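Local coordinates for uncharacterized protein Rv2277c (Mycobacterium tuberculosis, PDB 5VUG) that is uncharacterised but has a TIM-barrel glycerophosphodiester phosphodiesterase domain and probably hydrolyses phosphoric diesters, at residues L109-I113 with V141-A147; D40-V46 with M120-L126. All coordinates share one frame; numbering follows the deposited sequence.

How the contacts relate
Layering in a TIM barrel is illustrated by these two contacts: contact 2 pairs two parallel staves of the barrel, and contact 1 packs two helices of the surrounding layer against each other. Their centres lie about 12 Å apart and they touch directly. Ile113 CG1 meets Leu122 CD1 at 3.8 Å, while Leu124 is met from both helices, by Leu109 CD1 at its CD2 and by Leu142 CD1 at its CD1, each at 4.0 Å. Strand 121-125 follows helix 109-114 in the chain and precedes helix 134-145. Bound ligands lie beside contact 2: a calcium ion about 3 Å from the side chain of Thr121 and a glycerol about 3 Å from that of Trp43.

Contact 1 of 2, residues L109-I113 with V141-A147; sequences LEQAI and VLTRTGA
In the helical layer around the TIM barrel, helix 109-114 packs beside helix 134-145, with Ile113 set into the side chains of Val141, Leu142 and Ala147. The short helical segments approach to 10.6 Å between axes and cross at -43°. Ile113 uses both branches: its CD1 lies 3.9 Å from Val141 CG1, the two side chains sliding past each other in opposite directions, and the same methyl touches Leu142 CD2, the two side chains crossing at about a right angle. The CG2 branch reaches 3.8 Å to Ala147 CB, just beyond the point where Gly146, with positive phi, ends the helical path. Leu109 CD2 adds a looser touch on Val141 CG1.

At the more exposed margin, Glu110 swings its CG opposite the backbone N (chi1 -174°) and runs out extended, while Arg144 bends at chi3 to meet it. The guanidinium grips end-on, Arg144 NH1 to Glu110 OE1 at 2.8 Å and Arg144 NH2 to Glu110 OE2 at 2.8 Å. Both oxygens are met on their syn sides, although the two planes are 31° apart. Thr145 turns OG1 back to bond Val141 O at 2.8 Å, a carbonyl that also accepts from Thr145 N.

The apolar side chains thus supply the buried packing, and the two-bond salt bridge ties the helices together while pairing the charges of Glu110 and Arg144 and probably fixing the rotation of both groups.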
loop_
_atom_site.group_PDB
_atom_site.type_symbol
_atom_site.label_atom_id
_atom_site.label_comp_id
_atom_site.label_asym_id
_atom_site.label_seq_id
_atom_site.Cartn_x
_atom_site.Cartn_y
_atom_site.Cartn_z
ATOM N N LEU A 109 29.677 -9.779 20.822
ATOM C CA LEU A 109 28.744 -10.839 20.449
ATOM C C LEU A 109 29.136 -12.149 21.116
ATOM O O LEU A 109 28.273 -12.904 21.582
ATOM C CB LEU A 109 28.702 -10.993 18.930
ATOM C CG LEU A 109 27.876 -12.178 18.403
ATOM C CD1 LEU A 109 26.400 -12.046 18.765
ATOM C CD2 LEU A 109 28.055 -12.283 16.895
ATOM N N GLU A 110 30.442 -12.419 21.190
ATOM C CA GLU A 110 30.923 -13.652 21.807
ATOM C C GLU A 110 30.524 -13.727 23.280
ATOM O O GLU A 110 30.069 -14.779 23.758
ATOM C CB GLU A 110 32.441 -13.753 21.612
ATOM C CG GLU A 110 33.065 -15.049 22.081
ATOM C CD GLU A 110 34.322 -15.435 21.295
ATOM O OE1 GLU A 110 34.901 -16.490 21.610
ATOM O OE2 GLU A 110 34.723 -14.706 20.356
ATOM N N GLN A 111 30.663 -12.615 24.014
ATOM C CA GLN A 111 30.209 -12.582 25.403
ATOM C C GLN A 111 28.708 -12.809 25.495
ATOM O O GLN A 111 28.233 -13.510 26.395
ATOM C CB GLN A 111 30.543 -11.232 26.046
ATOM C CG GLN A 111 31.984 -11.056 26.491
ATOM C CD GLN A 111 32.301 -9.629 26.909
ATOM O OE1 GLN A 111 31.885 -8.667 26.262
ATOM N NE2 GLN A 111 33.047 -9.487 28.000
ATOM N N ALA A 112 27.945 -12.175 24.601
ATOM C CA ALA A 112 26.494 -12.334 24.597
ATOM C C ALA A 112 26.094 -13.783 24.363
ATOM O O ALA A 112 25.198 -14.305 25.040
ATOM C CB ALA A 112 25.896 -11.449 23.507
ATOM N N ILE A 113 26.739 -14.446 23.398
ATOM C CA ILE A 113 26.468 -15.859 23.140
ATOM C C ILE A 113 26.704 -16.680 24.400
ATOM O O ILE A 113 25.885 -17.527 24.774
ATOM C CB ILE A 113 27.322 -16.359 21.959
ATOM C CG1 ILE A 113 26.857 -15.696 20.666
ATOM C CG2 ILE A 113 27.278 -17.884 21.842
ATOM C CD1 ILE A 113 27.814 -15.833 19.527
ATOM N N VAL A 141 32.723 -15.532 14.298
ATOM C CA VAL A 141 32.357 -15.774 15.695
ATOM C C VAL A 141 31.403 -16.957 15.800
ATOM O O VAL A 141 31.571 -17.837 16.648
ATOM C CB VAL A 141 31.747 -14.517 16.342
ATOM C CG1 VAL A 141 31.145 -14.876 17.712
ATOM C CG2 VAL A 141 32.788 -13.426 16.502
ATOM N N LEU A 142 30.371 -16.981 14.957
ATOM C CA LEU A 142 29.398 -18.068 15.043
ATOM C C LEU A 142 30.047 -19.417 14.771
ATOM O O LEU A 142 29.690 -20.418 15.403
ATOM C CB LEU A 142 28.241 -17.820 14.084
ATOM C CG LEU A 142 27.360 -16.639 14.486
ATOM C CD1 LEU A 142 26.293 -16.409 13.432
ATOM C CD2 LEU A 142 26.730 -16.854 15.871
ATOM N N THR A 143 31.005 -19.459 13.831
ATOM C CA THR A 143 31.710 -20.699 13.520
ATOM C C THR A 143 32.564 -21.153 14.694
ATOM O O THR A 143 32.509 -22.321 15.105
ATOM C CB THR A 143 32.608 -20.497 12.292
ATOM O OG1 THR A 143 31.807 -20.290 11.125
ATOM C CG2 THR A 143 33.497 -21.716 12.077
ATOM N N ARG A 144 33.374 -20.242 15.235
ATOM C CA ARG A 144 34.324 -20.609 16.277
ATOM C C ARG A 144 33.630 -20.958 17.586
ATOM O O ARG A 144 34.091 -21.851 18.310
ATOM C CB ARG A 144 35.340 -19.488 16.472
ATOM C CG ARG A 144 36.481 -19.860 17.394
ATOM C CD ARG A 144 37.577 -18.818 17.343
ATOM N NE ARG A 144 37.022 -17.476 17.203
ATOM C CZ ARG A 144 36.453 -16.802 18.196
ATOM N NH1 ARG A 144 36.366 -17.354 19.401
ATOM N NH2 ARG A 144 35.969 -15.585 17.981
ATOM N N THR A 145 32.519 -20.284 17.905
ATOM C CA THR A 145 31.784 -20.606 19.121
ATOM C C THR A 145 30.864 -21.808 18.962
ATOM O O THR A 145 30.393 -22.337 19.973
ATOM C CB THR A 145 30.937 -19.419 19.590
ATOM O OG1 THR A 145 29.948 -19.101 18.600
ATOM C CG2 THR A 145 31.806 -18.206 19.866
ATOM N N GLY A 146 30.580 -22.234 17.732
ATOM C CA GLY A 146 29.623 -23.300 17.511
ATOM C C GLY A 146 28.180 -22.878 17.658
ATOM O O GLY A 146 27.299 -23.736 17.761
ATOM N N ALA A 147 27.906 -21.578 17.655
ATOM C CA ALA A 147 26.551 -21.081 17.830
ATOM C C ALA A 147 25.816 -20.880 16.512
ATOM O O ALA A 147 24.663 -20.444 16.528
ATOM C CB ALA A 147 26.554 -19.777 18.637
#

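Contact 2 of 2, residues D40-V46 with M120-L126; sequences DGMWLTV and MTLFLDL
Over one face of the Trp43 indole sits the carbonyl oxygen Phe123 O, displaced toward the rim and 4.1 Å from Trp43 CG; at the edge, in the ring plane, a water accepts a hydrogen bond from Trp43 NE1 at 2.9 Å. The Phe123 ring has Met42 O near its plane, at its edge. The side chains of Trp43 and Phe123 run at about a right angle to each other, and they touch where Trp43 CE3 comes within 3.4 Å of the Phe123 CB methylene. Asp125, whose CG lies opposite its backbone N (chi1 -178°), brings CB to 3.6 Å from Trp43 NE1, with carboxylate and ring planes 56° apart. The water on NE1 donates to Asp125 OD2 and also bonds Thr45 OG1, so it links three side chains on this face.

Behind the side chains runs a parallel ladder: Met42 N to Thr121 O, Phe123 N to Met42 O, Leu44 N to Phe123 O, Asp125 N to Leu44 O and Val46 N to Asp125 O, all between 2.8 and 3.0 Å. The face bearing Met42, Leu44, Leu122 and Leu124 is apolar. Here Met42 CB touches Leu122 CD2 at 3.8 Å; Met42 and Met120 are both selenomethionine, and Met120 SE lies 3.7 Å from Met42 CE. Helix 28-36 packs on Met42 and Leu44.

Such alternation is characteristic of neighbouring staves in a TIM barrel. Trp43, Thr45, Phe123 and Asp125 line the barrel interior, where His16 meets Trp43 edge-to-face and a glycerol lies beside the indole, while leucines and methionine face the helical layer.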
loop_
_atom_site.group_PDB
_atom_site.type_symbol
_atom_site.label_atom_id
_atom_site.label_comp_id
_atom_site.label_asym_id
_atom_site.label_seq_id
_atom_site.Cartn_x
_atom_site.Cartn_y
_atom_site.Cartn_z
ATOM N N ASP A 40 12.069 -17.416 25.264
ATOM C CA ASP A 40 12.381 -18.536 24.384
ATOM C C ASP A 40 13.360 -18.170 23.278
ATOM O O ASP A 40 13.815 -19.058 22.547
ATOM C CB ASP A 40 11.090 -19.038 23.725
ATOM C CG ASP A 40 10.016 -19.366 24.738
ATOM O OD1 ASP A 40 10.196 -20.349 25.487
ATOM O OD2 ASP A 40 9.012 -18.622 24.807
ATOM N N GLY A 41 13.665 -16.896 23.110
ATOM C CA GLY A 41 14.608 -16.479 22.090
ATOM C C GLY A 41 15.164 -15.130 22.471
ATOM O O GLY A 41 14.566 -14.402 23.273
HETATM N N MSE A 42 16.316 -14.804 21.886
HETATM C CA MSE A 42 17.074 -13.604 22.221
HETATM C C MSE A 42 17.393 -12.842 20.931
HETATM O O MSE A 42 18.102 -13.351 20.059
HETATM C CB MSE A 42 18.366 -14.002 22.953
HETATM C CG MSE A 42 19.127 -12.860 23.613
HETATM SE SE MSE A 42 18.164 -12.132 25.162
HETATM C CE MSE A 42 18.109 -13.711 26.301
ATOM N N TRP A 43 16.869 -11.630 20.801
ATOM C CA TRP A 43 17.084 -10.799 19.618
ATOM C C TRP A 43 18.120 -9.731 19.966
ATOM O O TRP A 43 17.901 -8.928 20.876
ATOM C CB TRP A 43 15.760 -10.138 19.208
ATOM C CG TRP A 43 15.847 -9.224 18.007
ATOM C CD1 TRP A 43 16.453 -7.986 17.938
ATOM C CD2 TRP A 43 15.290 -9.467 16.711
ATOM N NE1 TRP A 43 16.308 -7.460 16.673
ATOM C CE2 TRP A 43 15.606 -8.348 15.898
ATOM C CE3 TRP A 43 14.562 -10.525 16.152
ATOM C CZ2 TRP A 43 15.221 -8.263 14.558
ATOM C CZ3 TRP A 43 14.179 -10.439 14.819
ATOM C CH2 TRP A 43 14.516 -9.315 14.032
ATOM N N LEU A 44 19.232 -9.705 19.236
ATOM C CA LEU A 44 20.360 -8.846 19.573
ATOM C C LEU A 44 20.791 -8.074 18.333
ATOM O O LEU A 44 20.781 -8.623 17.224
ATOM C CB LEU A 44 21.535 -9.703 20.065
ATOM C CG LEU A 44 21.261 -10.634 21.255
ATOM C CD1 LEU A 44 22.430 -11.570 21.497
ATOM C CD2 LEU A 44 20.917 -9.819 22.519
ATOM N N THR A 45 21.192 -6.812 18.505
ATOM C CA THR A 45 21.612 -5.989 17.372
ATOM C C THR A 45 23.134 -5.958 17.335
ATOM O O THR A 45 23.767 -5.656 18.349
ATOM C CB THR A 45 21.096 -4.550 17.483
ATOM O OG1 THR A 45 19.801 -4.529 18.091
ATOM C CG2 THR A 45 21.026 -3.936 16.094
ATOM N N VAL A 46 23.720 -6.248 16.170
ATOM C CA VAL A 46 25.156 -6.499 16.058
ATOM C C VAL A 46 25.801 -5.484 15.112
ATOM O O VAL A 46 25.294 -5.232 14.011
ATOM C CB VAL A 46 25.448 -7.940 15.601
ATOM C CG1 VAL A 46 26.932 -8.245 15.753
ATOM C CG2 VAL A 46 24.589 -8.935 16.397
HETATM N N MSE A 120 19.031 -21.799 23.545
HETATM C CA MSE A 120 18.326 -20.594 23.132
HETATM C C MSE A 120 18.650 -20.071 21.745
HETATM O O MSE A 120 19.813 -19.839 21.386
HETATM C CB MSE A 120 18.420 -19.471 24.145
HETATM C CG MSE A 120 17.405 -18.359 23.838
HETATM SE SE MSE A 120 17.532 -17.163 25.191
HETATM C CE MSE A 120 16.695 -18.237 26.552
ATOM N N THR A 121 17.581 -19.876 20.981
ATOM C CA THR A 121 17.709 -19.352 19.635
ATOM C C THR A 121 18.064 -17.877 19.715
ATOM O O THR A 121 17.452 -17.118 20.480
ATOM C CB THR A 121 16.391 -19.540 18.884
ATOM O OG1 THR A 121 16.011 -20.925 18.928
ATOM C CG2 THR A 121 16.541 -19.097 17.431
ATOM N N LEU A 122 19.067 -17.480 18.940
ATOM C CA LEU A 122 19.510 -16.094 18.848
ATOM C C LEU A 122 19.092 -15.546 17.491
ATOM O O LEU A 122 19.332 -16.180 16.458
ATOM C CB LEU A 122 21.034 -16.023 18.955
ATOM C CG LEU A 122 21.654 -16.768 20.140
ATOM C CD1 LEU A 122 23.161 -16.621 20.131
ATOM C CD2 LEU A 122 21.055 -16.261 21.454
ATOM N N PHE A 123 18.481 -14.375 17.495
ATOM C CA PHE A 123 18.180 -13.638 16.277
ATOM C C PHE A 123 19.115 -12.441 16.256
ATOM O O PHE A 123 19.081 -11.614 17.171
ATOM C CB PHE A 123 16.712 -13.207 16.262
ATOM C CG PHE A 123 15.763 -14.368 16.283
ATOM C CD1 PHE A 123 15.355 -14.974 15.093
ATOM C CD2 PHE A 123 15.343 -14.915 17.489
ATOM C CE1 PHE A 123 14.493 -16.065 15.108
ATOM C CE2 PHE A 123 14.487 -16.009 17.514
ATOM C CZ PHE A 123 14.064 -16.590 16.322
ATOM N N LEU A 124 19.988 -12.390 15.255
ATOM C CA LEU A 124 21.052 -11.397 15.195
ATOM C C LEU A 124 20.699 -10.415 14.091
ATOM O O LEU A 124 20.747 -10.764 12.906
ATOM C CB LEU A 124 22.386 -12.076 14.905
ATOM C CG LEU A 124 22.777 -13.163 15.910
ATOM C CD1 LEU A 124 24.158 -13.740 15.565
ATOM C CD2 LEU A 124 22.740 -12.629 17.336
ATOM N N ASP A 125 20.352 -9.194 14.481
ATOM C CA ASP A 125 19.937 -8.156 13.544
ATOM C C ASP A 125 21.179 -7.378 13.119
ATOM O O ASP A 125 21.815 -6.705 13.937
ATOM C CB ASP A 125 18.909 -7.234 14.197
ATOM C CG ASP A 125 18.400 -6.149 13.247
ATOM O OD1 ASP A 125 18.531 -6.306 12.009
ATOM O OD2 ASP A 125 17.874 -5.128 13.740
ATOM N N LEU A 126 21.537 -7.491 11.847
ATOM C CA LEU A 126 22.748 -6.865 11.328
ATOM C C LEU A 126 22.425 -5.620 10.508
ATOM O O LEU A 126 21.552 -5.660 9.641
ATOM C CB LEU A 126 23.524 -7.863 10.466
ATOM C CG LEU A 126 24.537 -8.812 11.120
ATOM C CD1 LEU A 126 23.948 -9.639 12.246
ATOM C CD2 LEU A 126 25.173 -9.706 10.063
HETATM O O HOH W 1 15.008 -21.003 21.746
HETATM O O HOH W 2 17.627 -4.857 16.372
#